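PDB 7C7U: biofilm-associated surface protein, which probably promotes biofilm formation from the staphylococcal cell wall, its calcium-binding domain likely acting as a switch for functional amyloid assembly. Local coordinates for residues Asn336-Lys341 with Glu360-Ala365; Ser383-Gln388 with Leu396-Arg401; Pro436-Ile441 with Thr446-Ser451. All coordinates share one frame; numbering follows the deposited sequence.

Interaction 1: residues Asn336-Lys341 with Glu360-Ala365; sequences NNILTK and EDFTFA
Ile338 brings its CG2 methyl obliquely up to the outer corner of the Phe362 ring, 3.5 Å from CZ, and the same methyl lies near OE1 of the Glu360 carboxylate. The contact sets a type I beta turn, Ile338 to Lys341, against strand 359-369 of a four-stranded antiparallel sheet. Glu360 and Phe362, two residues apart on that strand, both send their side chains toward the turn. Glu360 reaches it because CG is anti to the backbone N (chi1 -159°) and the chain beyond stays extended. Leu339 slides past this chain in the opposite direction, its CD1 3.8 Å from Glu360 CB and 4.0 Å from Glu360 OE1. CB of the glutamate thus packs on the leucine methyl, while OE1, beside the same methyl, is bonded to a water. Leu387 of the neighbouring strand touches both Leu339 and Phe362, so the turn also packs on strand 381-388. The turn is closed by Lys341 N donating to Ile338 O (3.1 Å). That carbonyl is also tied to the strand through the water, which donates to Ile338 O at 2.8 Å and to Glu360 OE1 at 2.8 Å.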
ATOM      1  N   ASN A 336      -6.149   7.497  -6.953  1.00 34.90           N
ATOM      2  CA  ASN A 336      -7.257   6.715  -6.420  1.00 35.35           C
ATOM      3  C   ASN A 336      -8.458   6.684  -7.357  1.00 33.47           C
ATOM      4  O   ASN A 336      -9.401   5.928  -7.099  1.00 34.78           O
ATOM      5  CB  ASN A 336      -7.667   7.272  -5.043  1.00 35.21           C
ATOM      6  CG  ASN A 336      -6.644   6.970  -3.968  1.00 36.78           C
ATOM      7  OD1 ASN A 336      -6.053   5.892  -3.963  1.00 34.58           O
ATOM      8  ND2 ASN A 336      -6.420   7.919  -3.055  1.00 33.19           N
ATOM      9  N   ASN A 337      -8.455   7.486  -8.424  1.00 34.81           N
ATOM     10  CA  ASN A 337      -9.549   7.520  -9.388  1.00 35.66           C
ATOM     11  C   ASN A 337      -9.449   6.448 -10.468  1.00 38.15           C
ATOM     12  O   ASN A 337     -10.358   6.347 -11.296  1.00 38.09           O
ATOM     13  CB  ASN A 337      -9.606   8.886 -10.081  1.00 37.42           C
ATOM     14  CG  ASN A 337     -10.000  10.002  -9.143  1.00 42.87           C
ATOM     15  OD1 ASN A 337      -9.320  11.023  -9.050  1.00 43.09           O
ATOM     16  ND2 ASN A 337     -11.093   9.802  -8.424  1.00 43.15           N
ATOM     17  N   ILE A 338      -8.382   5.653 -10.499  1.00 36.06           N
ATOM     18  CA  ILE A 338      -8.211   4.726 -11.618  1.00 34.17           C
ATOM     19  C   ILE A 338      -9.009   3.450 -11.394  1.00 33.24           C
ATOM     20  O   ILE A 338      -9.790   3.030 -12.256  1.00 36.97           O
ATOM     21  CB  ILE A 338      -6.719   4.412 -11.845  1.00 32.74           C
ATOM     22  CG1 ILE A 338      -5.923   5.688 -12.122  1.00 34.02           C
ATOM     23  CG2 ILE A 338      -6.584   3.404 -12.987  1.00 36.48           C
ATOM     24  CD1 ILE A 338      -4.387   5.495 -12.042  1.00 31.89           C
ATOM     25  N   LEU A 339      -8.831   2.807 -10.239  1.00 30.59           N
ATOM     26  CA  LEU A 339      -9.603   1.609  -9.964  1.00 33.73           C
ATOM     27  C   LEU A 339     -11.066   1.920  -9.687  1.00 42.22           C
ATOM     28  O   LEU A 339     -11.912   1.028  -9.815  1.00 40.75           O
ATOM     29  CB  LEU A 339      -9.001   0.825  -8.799  1.00 31.26           C
ATOM     30  CG  LEU A 339      -7.871  -0.173  -9.111  1.00 38.28           C
ATOM     31  CD1 LEU A 339      -6.712   0.432  -9.906  1.00 34.76           C
ATOM     32  CD2 LEU A 339      -7.389  -0.801  -7.805  1.00 36.48           C
ATOM     33  N   THR A 340     -11.386   3.162  -9.342  1.00 38.68           N
ATOM     34  CA  THR A 340     -12.775   3.558  -9.178  1.00 39.68           C
ATOM     35  C   THR A 340     -13.393   4.036 -10.483  1.00 42.00           C
ATOM     36  O   THR A 340     -14.460   4.645 -10.458  1.00 43.96           O
ATOM     37  CB  THR A 340     -12.893   4.662  -8.116  1.00 38.76           C
ATOM     38  OG1 THR A 340     -12.218   5.838  -8.573  1.00 39.32           O
ATOM     39  CG2 THR A 340     -12.280   4.221  -6.800  1.00 34.71           C
ATOM     40  N   LYS A 341     -12.748   3.803 -11.626  1.00 41.22           N
ATOM     41  CA  LYS A 341     -13.415   4.141 -12.872  1.00 45.57           C
ATOM     42  C   LYS A 341     -14.713   3.344 -12.933  1.00 53.08           C
ATOM     43  O   LYS A 341     -14.783   2.216 -12.436  1.00 56.61           O
ATOM     44  CB  LYS A 341     -12.534   3.839 -14.084  1.00 50.03           C
ATOM     45  CG  LYS A 341     -13.146   4.306 -15.398  1.00 50.08           C
ATOM     46  CD  LYS A 341     -12.439   3.728 -16.619  1.00 56.28           C
ATOM     47  CE  LYS A 341     -12.932   2.324 -16.925  1.00 57.41           C
ATOM     48  NZ  LYS A 341     -12.686   1.942 -18.345  1.00 63.79           N
ATOM     49  N   GLU A 360      -5.867  -3.896 -10.392  1.00 34.59           N
ATOM     50  CA  GLU A 360      -5.668  -3.697 -11.816  1.00 30.44           C
ATOM     51  C   GLU A 360      -4.173  -3.622 -12.096  1.00 28.61           C
ATOM     52  O   GLU A 360      -3.448  -2.873 -11.436  1.00 30.39           O
ATOM     53  CB  GLU A 360      -6.367  -2.428 -12.324  1.00 34.04           C
ATOM     54  CG  GLU A 360      -6.594  -2.490 -13.839  1.00 36.69           C
ATOM     55  CD  GLU A 360      -7.391  -1.317 -14.402  1.00 44.96           C
ATOM     56  OE1 GLU A 360      -7.857  -0.458 -13.628  1.00 44.33           O
ATOM     57  OE2 GLU A 360      -7.542  -1.252 -15.637  1.00 47.46           O
ATOM     58  N   ASP A 361      -3.731  -4.384 -13.080  1.00 26.38           N
ATOM     59  CA  ASP A 361      -2.342  -4.370 -13.539  1.00 30.14           C
ATOM     60  C   ASP A 361      -2.205  -3.530 -14.798  1.00 29.22           C
ATOM     61  O   ASP A 361      -3.027  -3.637 -15.715  1.00 31.39           O
ATOM     62  CB  ASP A 361      -1.861  -5.785 -13.840  1.00 29.22           C
ATOM     63  CG  ASP A 361      -1.731  -6.619 -12.601  1.00 34.79           C
ATOM     64  OD1 ASP A 361      -1.335  -6.060 -11.554  1.00 33.93           O
ATOM     65  OD2 ASP A 361      -2.040  -7.823 -12.665  1.00 35.90           O
ATOM     66  N   PHE A 362      -1.141  -2.721 -14.859  1.00 29.43           N
ATOM     67  CA  PHE A 362      -0.788  -1.997 -16.068  1.00 28.65           C
ATOM     68  C   PHE A 362       0.623  -2.386 -16.484  1.00 27.85           C
ATOM     69  O   PHE A 362       1.498  -2.551 -15.635  1.00 26.86           O
ATOM     70  CB  PHE A 362      -0.889  -0.487 -15.883  1.00 28.18           C
ATOM     71  CG  PHE A 362      -2.231  -0.045 -15.324  1.00 30.15           C
ATOM     72  CD1 PHE A 362      -2.457  -0.050 -13.964  1.00 29.33           C
ATOM     73  CD2 PHE A 362      -3.256   0.323 -16.169  1.00 32.32           C
ATOM     74  CE1 PHE A 362      -3.700   0.326 -13.433  1.00 34.87           C
ATOM     75  CE2 PHE A 362      -4.496   0.706 -15.651  1.00 37.33           C
ATOM     76  CZ  PHE A 362      -4.707   0.707 -14.285  1.00 32.53           C
ATOM     77  N   THR A 363       0.830  -2.557 -17.779  1.00 29.58           N
ATOM     78  CA  THR A 363       2.110  -3.045 -18.277  1.00 28.04           C
ATOM     79  C   THR A 363       2.745  -2.020 -19.196  1.00 27.32           C
ATOM     80  O   THR A 363       2.056  -1.192 -19.795  1.00 28.50           O
ATOM     81  CB  THR A 363       1.949  -4.395 -18.982  1.00 27.36           C
ATOM     82  OG1 THR A 363       0.909  -4.306 -19.946  1.00 30.79           O
ATOM     83  CG2 THR A 363       1.595  -5.479 -17.964  1.00 27.43           C
ATOM     84  N   PHE A 364       4.086  -2.060 -19.252  1.00 27.92           N
ATOM     85  CA  PHE A 364       4.898  -1.098 -19.983  1.00 25.86           C
ATOM     86  C   PHE A 364       6.077  -1.834 -20.608  1.00 24.86           C
ATOM     87  O   PHE A 364       6.425  -2.944 -20.185  1.00 21.85           O
ATOM     88  CB  PHE A 364       5.432   0.010 -19.077  1.00 24.72           C
ATOM     89  CG  PHE A 364       4.391   0.575 -18.165  1.00 27.86           C
ATOM     90  CD1 PHE A 364       4.058  -0.080 -16.990  1.00 24.86           C
ATOM     91  CD2 PHE A 364       3.705   1.717 -18.522  1.00 26.18           C
ATOM     92  CE1 PHE A 364       3.058   0.431 -16.154  1.00 28.43           C
ATOM     93  CE2 PHE A 364       2.708   2.225 -17.694  1.00 29.21           C
ATOM     94  CZ  PHE A 364       2.394   1.576 -16.518  1.00 29.34           C
ATOM     95  N   ALA A 365       6.670  -1.205 -21.621  1.00 23.43           N
ATOM     96  CA  ALA A 365       7.882  -1.730 -22.270  1.00 24.79           C
ATOM     97  C   ALA A 365       8.759  -0.578 -22.749  1.00 28.37           C
ATOM     98  O   ALA A 365       8.269   0.516 -23.062  1.00 27.23           O
ATOM     99  CB  ALA A 365       7.554  -2.673 -23.447  1.00 21.38           C
TER
HETATM  100  O   HOH W   1      -9.373   1.641 -14.693  1.00 50.18           O

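Interaction 2: residues Ser383-Gln388 with Leu396-Arg401; sequences STLALQ and LDRYER. With CA (calcium ion), chain E; CA (calcium ion), chain D.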
ATOM      1  N   SER A 383       7.669  -3.911 -17.717  1.00 24.71           N
ATOM      2  CA  SER A 383       7.374  -3.643 -16.313  1.00 23.90           C
ATOM      3  C   SER A 383       5.875  -3.784 -16.120  1.00 22.16           C
ATOM      4  O   SER A 383       5.099  -3.730 -17.087  1.00 21.87           O
ATOM      5  CB  SER A 383       7.844  -2.256 -15.863  1.00 25.16           C
ATOM      6  OG  SER A 383       7.394  -1.245 -16.747  1.00 29.85           O
ATOM      7  N   THR A 384       5.493  -3.967 -14.856  1.00 25.59           N
ATOM      8  CA  THR A 384       4.105  -4.089 -14.419  1.00 22.99           C
ATOM      9  C   THR A 384       3.877  -3.153 -13.238  1.00 24.70           C
ATOM     10  O   THR A 384       4.628  -3.202 -12.263  1.00 24.80           O
ATOM     11  CB  THR A 384       3.767  -5.530 -13.990  1.00 21.81           C
ATOM     12  OG1 THR A 384       3.763  -6.408 -15.119  1.00 24.86           O
ATOM     13  CG2 THR A 384       2.348  -5.596 -13.372  1.00 26.82           C
ATOM     14  N   LEU A 385       2.835  -2.317 -13.319  1.00 26.77           N
ATOM     15  CA  LEU A 385       2.351  -1.546 -12.160  1.00 27.07           C
ATOM     16  C   LEU A 385       1.111  -2.254 -11.620  1.00 24.83           C
ATOM     17  O   LEU A 385       0.084  -2.323 -12.301  1.00 27.96           O
ATOM     18  CB  LEU A 385       2.053  -0.092 -12.540  1.00 22.63           C
ATOM     19  CG  LEU A 385       1.330   0.763 -11.450  1.00 27.98           C
ATOM     20  CD1 LEU A 385       2.303   1.092 -10.342  1.00 28.34           C
ATOM     21  CD2 LEU A 385       0.760   2.003 -12.081  1.00 21.30           C
ATOM     22  N   ALA A 386       1.238  -2.852 -10.428  1.00 24.63           N
ATOM     23  CA  ALA A 386       0.190  -3.664  -9.805  1.00 31.48           C
ATOM     24  C   ALA A 386      -0.533  -2.793  -8.770  1.00 29.72           C
ATOM     25  O   ALA A 386      -0.111  -2.685  -7.621  1.00 32.35           O
ATOM     26  CB  ALA A 386       0.785  -4.907  -9.155  1.00 31.14           C
ATOM     27  N   LEU A 387      -1.583  -2.118  -9.211  1.00 30.11           N
ATOM     28  CA  LEU A 387      -2.418  -1.330  -8.313  1.00 28.77           C
ATOM     29  C   LEU A 387      -3.437  -2.222  -7.616  1.00 31.04           C
ATOM     30  O   LEU A 387      -4.016  -3.130  -8.226  1.00 25.83           O
ATOM     31  CB  LEU A 387      -3.134  -0.225  -9.085  1.00 28.12           C
ATOM     32  CG  LEU A 387      -2.232   0.822  -9.709  1.00 29.50           C
ATOM     33  CD1 LEU A 387      -3.044   1.968 -10.296  1.00 28.82           C
ATOM     34  CD2 LEU A 387      -1.210   1.321  -8.675  1.00 31.50           C
ATOM     35  N   GLN A 388      -3.682  -1.936  -6.338  1.00 29.04           N
ATOM     36  CA  GLN A 388      -4.548  -2.773  -5.524  1.00 31.11           C
ATOM     37  C   GLN A 388      -5.346  -1.916  -4.548  1.00 33.07           C
ATOM     38  O   GLN A 388      -4.829  -0.935  -4.010  1.00 32.06           O
ATOM     39  CB  GLN A 388      -3.700  -3.800  -4.781  1.00 35.21           C
ATOM     40  CG  GLN A 388      -4.425  -4.988  -4.264  1.00 38.12           C
ATOM     41  CD  GLN A 388      -3.466  -6.092  -3.870  1.00 48.38           C
ATOM     42  OE1 GLN A 388      -2.831  -6.712  -4.725  1.00 54.12           O
ATOM     43  NE2 GLN A 388      -3.319  -6.310  -2.569  1.00 47.52           N
ATOM     44  N   LEU A 396      -6.067   3.310  -2.822  1.00 33.80           N
ATOM     45  CA  LEU A 396      -5.108   2.263  -3.163  1.00 32.63           C
ATOM     46  C   LEU A 396      -4.340   1.819  -1.926  1.00 31.58           C
ATOM     47  O   LEU A 396      -4.078   2.616  -1.024  1.00 35.51           O
ATOM     48  CB  LEU A 396      -4.116   2.754  -4.227  1.00 32.70           C
ATOM     49  CG  LEU A 396      -4.689   3.049  -5.614  1.00 34.26           C
ATOM     50  CD1 LEU A 396      -3.602   3.537  -6.585  1.00 33.28           C
ATOM     51  CD2 LEU A 396      -5.383   1.790  -6.157  1.00 35.31           C
ATOM     52  N   ASP A 397      -3.969   0.534  -1.895  1.00 34.10           N
ATOM     53  CA  ASP A 397      -3.090   0.003  -0.856  1.00 34.82           C
ATOM     54  C   ASP A 397      -1.939   0.948  -0.553  1.00 40.21           C
ATOM     55  O   ASP A 397      -1.734   1.357   0.599  1.00 37.92           O
ATOM     56  CB  ASP A 397      -2.503  -1.343  -1.283  1.00 39.61           C
ATOM     57  CG  ASP A 397      -3.474  -2.493  -1.156  1.00 39.12           C
ATOM     58  OD1 ASP A 397      -4.690  -2.280  -1.262  1.00 36.20           O
ATOM     59  OD2 ASP A 397      -2.995  -3.633  -0.985  1.00 43.95           O
ATOM     60  N   ARG A 398      -1.167   1.297  -1.586  1.00 36.23           N
ATOM     61  CA  ARG A 398       0.028   2.100  -1.344  1.00 40.24           C
ATOM     62  C   ARG A 398      -0.324   3.516  -0.921  1.00 38.14           C
ATOM     63  O   ARG A 398       0.432   4.133  -0.169  1.00 38.66           O
ATOM     64  CB  ARG A 398       0.934   2.114  -2.577  1.00 41.89           C
ATOM     65  CG  ARG A 398       0.467   2.976  -3.713  1.00 37.37           C
ATOM     66  CD  ARG A 398       1.335   2.710  -4.936  1.00 43.03           C
ATOM     67  NE  ARG A 398       1.069   1.388  -5.482  1.00 37.52           N
ATOM     68  CZ  ARG A 398       1.898   0.711  -6.271  1.00 40.39           C
ATOM     69  NH1 ARG A 398       3.080   1.212  -6.629  1.00 37.98           N
ATOM     70  NH2 ARG A 398       1.539  -0.482  -6.697  1.00 36.22           N
ATOM     71  N   TYR A 399      -1.458   4.049  -1.380  1.00 36.78           N
ATOM     72  CA  TYR A 399      -1.902   5.340  -0.866  1.00 40.38           C
ATOM     73  C   TYR A 399      -2.203   5.259   0.623  1.00 37.78           C
ATOM     74  O   TYR A 399      -1.789   6.135   1.390  1.00 43.38           O
ATOM     75  CB  TYR A 399      -3.122   5.834  -1.637  1.00 38.06           C
ATOM     76  CG  TYR A 399      -3.595   7.214  -1.237  1.00 38.75           C
ATOM     77  CD1 TYR A 399      -4.466   7.393  -0.154  1.00 36.66           C
ATOM     78  CD2 TYR A 399      -3.184   8.338  -1.942  1.00 41.58           C
ATOM     79  CE1 TYR A 399      -4.911   8.640   0.204  1.00 42.76           C
ATOM     80  CE2 TYR A 399      -3.623   9.610  -1.572  1.00 44.35           C
ATOM     81  CZ  TYR A 399      -4.490   9.750  -0.507  1.00 40.26           C
ATOM     82  OH  TYR A 399      -4.942  10.999  -0.120  1.00 48.71           O
ATOM     83  N   GLU A 400      -2.913   4.208   1.058  1.00 39.63           N
ATOM     84  CA  GLU A 400      -3.243   4.081   2.481  1.00 40.02           C
ATOM     85  C   GLU A 400      -1.981   3.929   3.316  1.00 45.40           C
ATOM     86  O   GLU A 400      -1.859   4.535   4.391  1.00 41.07           O
ATOM     87  CB  GLU A 400      -4.201   2.905   2.737  1.00 39.00           C
ATOM     88  CG  GLU A 400      -5.586   3.062   2.093  1.00 35.28           C
ATOM     89  CD  GLU A 400      -6.683   2.209   2.742  1.00 39.88           C
ATOM     90  OE1 GLU A 400      -7.079   2.508   3.905  1.00 37.02           O
ATOM     91  OE2 GLU A 400      -7.183   1.258   2.082  1.00 34.19           O
ATOM     92  N   ARG A 401      -1.019   3.150   2.818  1.00 44.54           N
ATOM     93  CA  ARG A 401       0.218   2.920   3.552  1.00 43.46           C
ATOM     94  C   ARG A 401       1.054   4.190   3.643  1.00 45.38           C
ATOM     95  O   ARG A 401       1.608   4.494   4.703  1.00 47.94           O
ATOM     96  CB  ARG A 401       1.019   1.803   2.882  1.00 47.32           C
ATOM     97  CG  ARG A 401       0.747   0.429   3.448  1.00 46.23           C
ATOM     98  CD  ARG A 401       1.802  -0.569   2.996  1.00 48.06           C
ATOM     99  NE  ARG A 401       1.896  -0.648   1.544  1.00 50.64           N
ATOM    100  CZ  ARG A 401       1.227  -1.534   0.814  1.00 48.36           C
ATOM    101  NH1 ARG A 401       0.423  -2.408   1.406  1.00 47.57           N
ATOM    102  NH2 ARG A 401       1.358  -1.543  -0.503  1.00 47.40           N
TER
HETATM  103 CA    CA E1003      -8.875   1.114   4.134  1.00 38.19          CA
HETATM  104 CA    CA D1002      -8.138   0.566   0.177  1.00 38.28          CA
HETATM  105  O   HOH W   2       3.164  -2.456  -8.407  1.00 42.62           O
HETATM  106  O   HOH W   3      -1.562  -0.054  -4.618  1.00 18.59           O
HETATM  107  O   HOH W   4      -6.266  -1.167   0.466  1.00 37.20           O
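Arg398 starts with CG wedged between its backbone N and carbonyl carbon (chi1 75°) and bends again at chi3 (70°), which lays the guanidinium back along strand 383-388, with Ala386 O at its edge, 2.9 Å from NH2. The setting is an EF-hand-like calcium loop entered from a strand: the chain leaves Gln388, supplies Asp389, Asp391, Asp393 and Leu395 to a calcium ion, and then turns into helix 397-404. Leu387 crosses the arginine at about a right angle and puts CD2 over one face of the guanidinium, 3.8 Å from Arg398 NH2, and the same methyl also meets Leu396 CD1. Two waters lie at the guanidinium edge and tie it to the strand backbone: one accepts from Arg398 NH2 and Ala386 N, the other from Arg398 NE and, weakly, from Gln388 N.

Where the loop closes, Asp397 N donates to Gln388 O at 2.7 Å, almost straight (171°), binding the start of the helix to the end of the strand. The Gln388 side chain, extended beyond CG, runs past Asp397 with its amide nearly perpendicular to the carboxylate; NE2 makes only a weak bond to OD2, which is also bonded to Ser23 OG, and the stronger polar partner of Gln388 is Met21. Asp397 OD1 takes Tyr390 N and a water, 2.6 Å from OD1, that is itself a ligand of the calcium held by Asp389, Asp391, Asp393 and Leu395, so the aspartate acts from the second shell. One turn on, Glu400 joins two calcium ions: OE1 binds one at 2.3 Å, and OE2 binds that same ion more loosely at 2.7 Å and the calcium held by Asp389, Asp391, Asp393 and Leu395 at 2.2 Å.

Interaction 3: residues Pro436-Ile441 with Thr446-Ser451; sequences PQAADI and TVVSGS
Ile441 and Val448 cross at about a right angle, Ile441 CD1 lying 3.9 Å from Val448 CG2, near the turn end of the beta hairpin formed by strands 437-442 and 447-451. The other branch of the valine, CG1, is anti to its backbone N (chi1 176°) and meets Ala438 CB at 3.9 Å, so Val448 spans two residues of the opposing strand with its two methyls. Ile441 CG2 rests 3.7 Å from Val447 O. Phe513 of strand 509-516, which runs parallel on the far side of strand 437-442, also touches Val448, and Ile498 touches Ala438. The hairpin lies within a mixed sheet.

At the other end the strands pair regularly. Gln437 and Ser451 form an antiparallel hydrogen-bonded pair, with Gln437 N donating to Ser451 O (2.9 Å) and Ser451 N to Gln437 O (3.0 Å), the latter in the carbonyl plane. Gln437 bends at chi2 and carries its amide away from the partner strand. Next to it, Ala438 and Gly450 make a non-hydrogen-bonded pair whose CA atoms are just 4.2 Å apart; Gly450, lacking a side chain, permits so close a pass. Beyond this pair the ladder weakens. A water also bridges here, donating to Ala439 O and to Ser449 O, and the direct link is a long, weak bond from Ala439 N to Ser449 O, 3.5 Å.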
ATOM      1  N   PRO A 436     -16.907  10.801  18.499  1.00 36.87           N
ATOM      2  CA  PRO A 436     -16.712  11.138  19.910  1.00 38.25           C
ATOM      3  C   PRO A 436     -17.944  10.766  20.723  1.00 36.99           C
ATOM      4  O   PRO A 436     -19.064  10.734  20.208  1.00 37.50           O
ATOM      5  CB  PRO A 436     -16.493  12.657  19.887  1.00 37.39           C
ATOM      6  CG  PRO A 436     -17.189  13.139  18.662  1.00 31.67           C
ATOM      7  CD  PRO A 436     -17.107  11.993  17.654  1.00 39.50           C
ATOM      8  N   GLN A 437     -17.722  10.471  22.008  1.00 37.56           N
ATOM      9  CA  GLN A 437     -18.792  10.157  22.953  1.00 37.38           C
ATOM     10  C   GLN A 437     -18.584  10.969  24.229  1.00 34.72           C
ATOM     11  O   GLN A 437     -17.468  11.072  24.732  1.00 36.42           O
ATOM     12  CB  GLN A 437     -18.837   8.652  23.301  1.00 38.26           C
ATOM     13  CG  GLN A 437     -18.884   7.686  22.086  1.00 38.96           C
ATOM     14  CD  GLN A 437     -20.221   7.725  21.388  1.00 40.76           C
ATOM     15  OE1 GLN A 437     -21.215   8.146  21.977  1.00 39.24           O
ATOM     16  NE2 GLN A 437     -20.266   7.271  20.132  1.00 36.98           N
ATOM     17  N   ALA A 438     -19.658  11.549  24.753  1.00 35.07           N
ATOM     18  CA  ALA A 438     -19.557  12.349  25.967  1.00 34.87           C
ATOM     19  C   ALA A 438     -20.827  12.141  26.776  1.00 34.78           C
ATOM     20  O   ALA A 438     -21.924  12.227  26.223  1.00 38.00           O
ATOM     21  CB  ALA A 438     -19.358  13.834  25.631  1.00 32.14           C
ATOM     22  N   ALA A 439     -20.673  11.842  28.062  1.00 36.73           N
ATOM     23  CA  ALA A 439     -21.816  11.726  28.957  1.00 42.29           C
ATOM     24  C   ALA A 439     -22.492  13.078  29.137  1.00 37.67           C
ATOM     25  O   ALA A 439     -21.837  14.124  29.126  1.00 36.07           O
ATOM     26  CB  ALA A 439     -21.379  11.198  30.323  1.00 41.80           C
ATOM     27  N   ASP A 440     -23.823  13.050  29.287  1.00 37.50           N
ATOM     28  CA  ASP A 440     -24.561  14.252  29.655  1.00 38.02           C
ATOM     29  C   ASP A 440     -24.046  14.792  30.992  1.00 36.49           C
ATOM     30  O   ASP A 440     -23.594  14.035  31.860  1.00 36.83           O
ATOM     31  CB  ASP A 440     -26.069  13.966  29.753  1.00 38.44           C
ATOM     32  CG  ASP A 440     -26.692  13.551  28.421  1.00 42.71           C
ATOM     33  OD1 ASP A 440     -26.091  13.791  27.348  1.00 34.82           O
ATOM     34  OD2 ASP A 440     -27.828  13.023  28.453  1.00 40.44           O
ATOM     35  N   ILE A 441     -24.101  16.119  31.155  1.00 34.65           N
ATOM     36  CA  ILE A 441     -23.712  16.777  32.407  1.00 37.78           C
ATOM     37  C   ILE A 441     -24.826  17.735  32.843  1.00 33.20           C
ATOM     38  O   ILE A 441     -25.827  17.898  32.152  1.00 34.16           O
ATOM     39  CB  ILE A 441     -22.362  17.512  32.284  1.00 38.29           C
ATOM     40  CG1 ILE A 441     -22.442  18.608  31.224  1.00 34.49           C
ATOM     41  CG2 ILE A 441     -21.215  16.534  31.985  1.00 36.84           C
ATOM     42  CD1 ILE A 441     -21.295  19.583  31.335  1.00 31.90           C
ATOM     43  N   THR A 446     -18.438  21.354  35.629  1.00 32.61           N
ATOM     44  CA  THR A 446     -17.411  22.195  35.038  1.00 36.53           C
ATOM     45  C   THR A 446     -16.499  21.435  34.082  1.00 36.85           C
ATOM     46  O   THR A 446     -15.512  22.009  33.614  1.00 33.31           O
ATOM     47  CB  THR A 446     -16.578  22.867  36.138  1.00 37.27           C
ATOM     48  OG1 THR A 446     -16.003  21.862  36.975  1.00 38.73           O
ATOM     49  CG2 THR A 446     -17.461  23.811  36.994  1.00 41.92           C
ATOM     50  N   VAL A 447     -16.796  20.165  33.785  1.00 34.04           N
ATOM     51  CA  VAL A 447     -15.979  19.367  32.872  1.00 36.36           C
ATOM     52  C   VAL A 447     -16.905  18.510  32.011  1.00 36.77           C
ATOM     53  O   VAL A 447     -17.849  17.897  32.519  1.00 36.66           O
ATOM     54  CB  VAL A 447     -14.948  18.472  33.602  1.00 36.58           C
ATOM     55  CG1 VAL A 447     -14.009  17.747  32.577  1.00 36.27           C
ATOM     56  CG2 VAL A 447     -14.117  19.273  34.600  1.00 40.06           C
ATOM     57  N   VAL A 448     -16.630  18.469  30.708  1.00 38.54           N
ATOM     58  CA  VAL A 448     -17.239  17.510  29.789  1.00 31.46           C
ATOM     59  C   VAL A 448     -16.234  16.381  29.606  1.00 36.58           C
ATOM     60  O   VAL A 448     -15.153  16.597  29.049  1.00 34.11           O
ATOM     61  CB  VAL A 448     -17.585  18.146  28.438  1.00 36.68           C
ATOM     62  CG1 VAL A 448     -18.152  17.069  27.451  1.00 31.10           C
ATOM     63  CG2 VAL A 448     -18.539  19.307  28.596  1.00 36.07           C
ATOM     64  N   SER A 449     -16.571  15.185  30.089  1.00 37.67           N
ATOM     65  CA  SER A 449     -15.696  14.023  30.006  1.00 40.29           C
ATOM     66  C   SER A 449     -16.222  13.031  28.977  1.00 35.25           C
ATOM     67  O   SER A 449     -17.435  12.815  28.872  1.00 37.15           O
ATOM     68  CB  SER A 449     -15.573  13.331  31.366  1.00 42.70           C
ATOM     69  OG  SER A 449     -15.121  14.242  32.347  1.00 39.63           O
ATOM     70  N   GLY A 450     -15.300  12.415  28.246  1.00 38.07           N
ATOM     71  CA  GLY A 450     -15.670  11.395  27.283  1.00 37.83           C
ATOM     72  C   GLY A 450     -14.439  10.810  26.617  1.00 37.23           C
ATOM     73  O   GLY A 450     -13.326  10.904  27.139  1.00 38.87           O
ATOM     74  N   SER A 451     -14.650  10.215  25.448  1.00 38.05           N
ATOM     75  CA  SER A 451     -13.571   9.547  24.727  1.00 41.14           C
ATOM     76  C   SER A 451     -13.933   9.471  23.248  1.00 40.68           C
ATOM     77  O   SER A 451     -15.074   9.721  22.850  1.00 38.83           O
ATOM     78  CB  SER A 451     -13.323   8.141  25.272  1.00 39.86           C
ATOM     79  OG  SER A 451     -14.467   7.333  25.050  1.00 39.32           O
TER
HETATM   80  O   HOH W   5     -19.428  14.406  30.250  1.00 38.43           O

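Along the chain the three contacts come in series, neither nested nor crossing. Interaction 1 folds the loop after strand 323-331 back onto strand 359-369. The chain then returns as strand 381-388, next to it in the same sheet, and interaction 2 closes the short calcium loop onto helix 397-404. These two touch: Phe362 O and Leu385 N probably share a sheet hydrogen bond, and Asn336 OD1 accepts from Leu396 N at the helix start, so the turn, the sheet and the helix form one block. Interaction 3 closes a tight hairpin in a separate sheet, its centre about 41 Å from that of interaction 2, beyond two further calcium sites that draw on Asp412 to Val433.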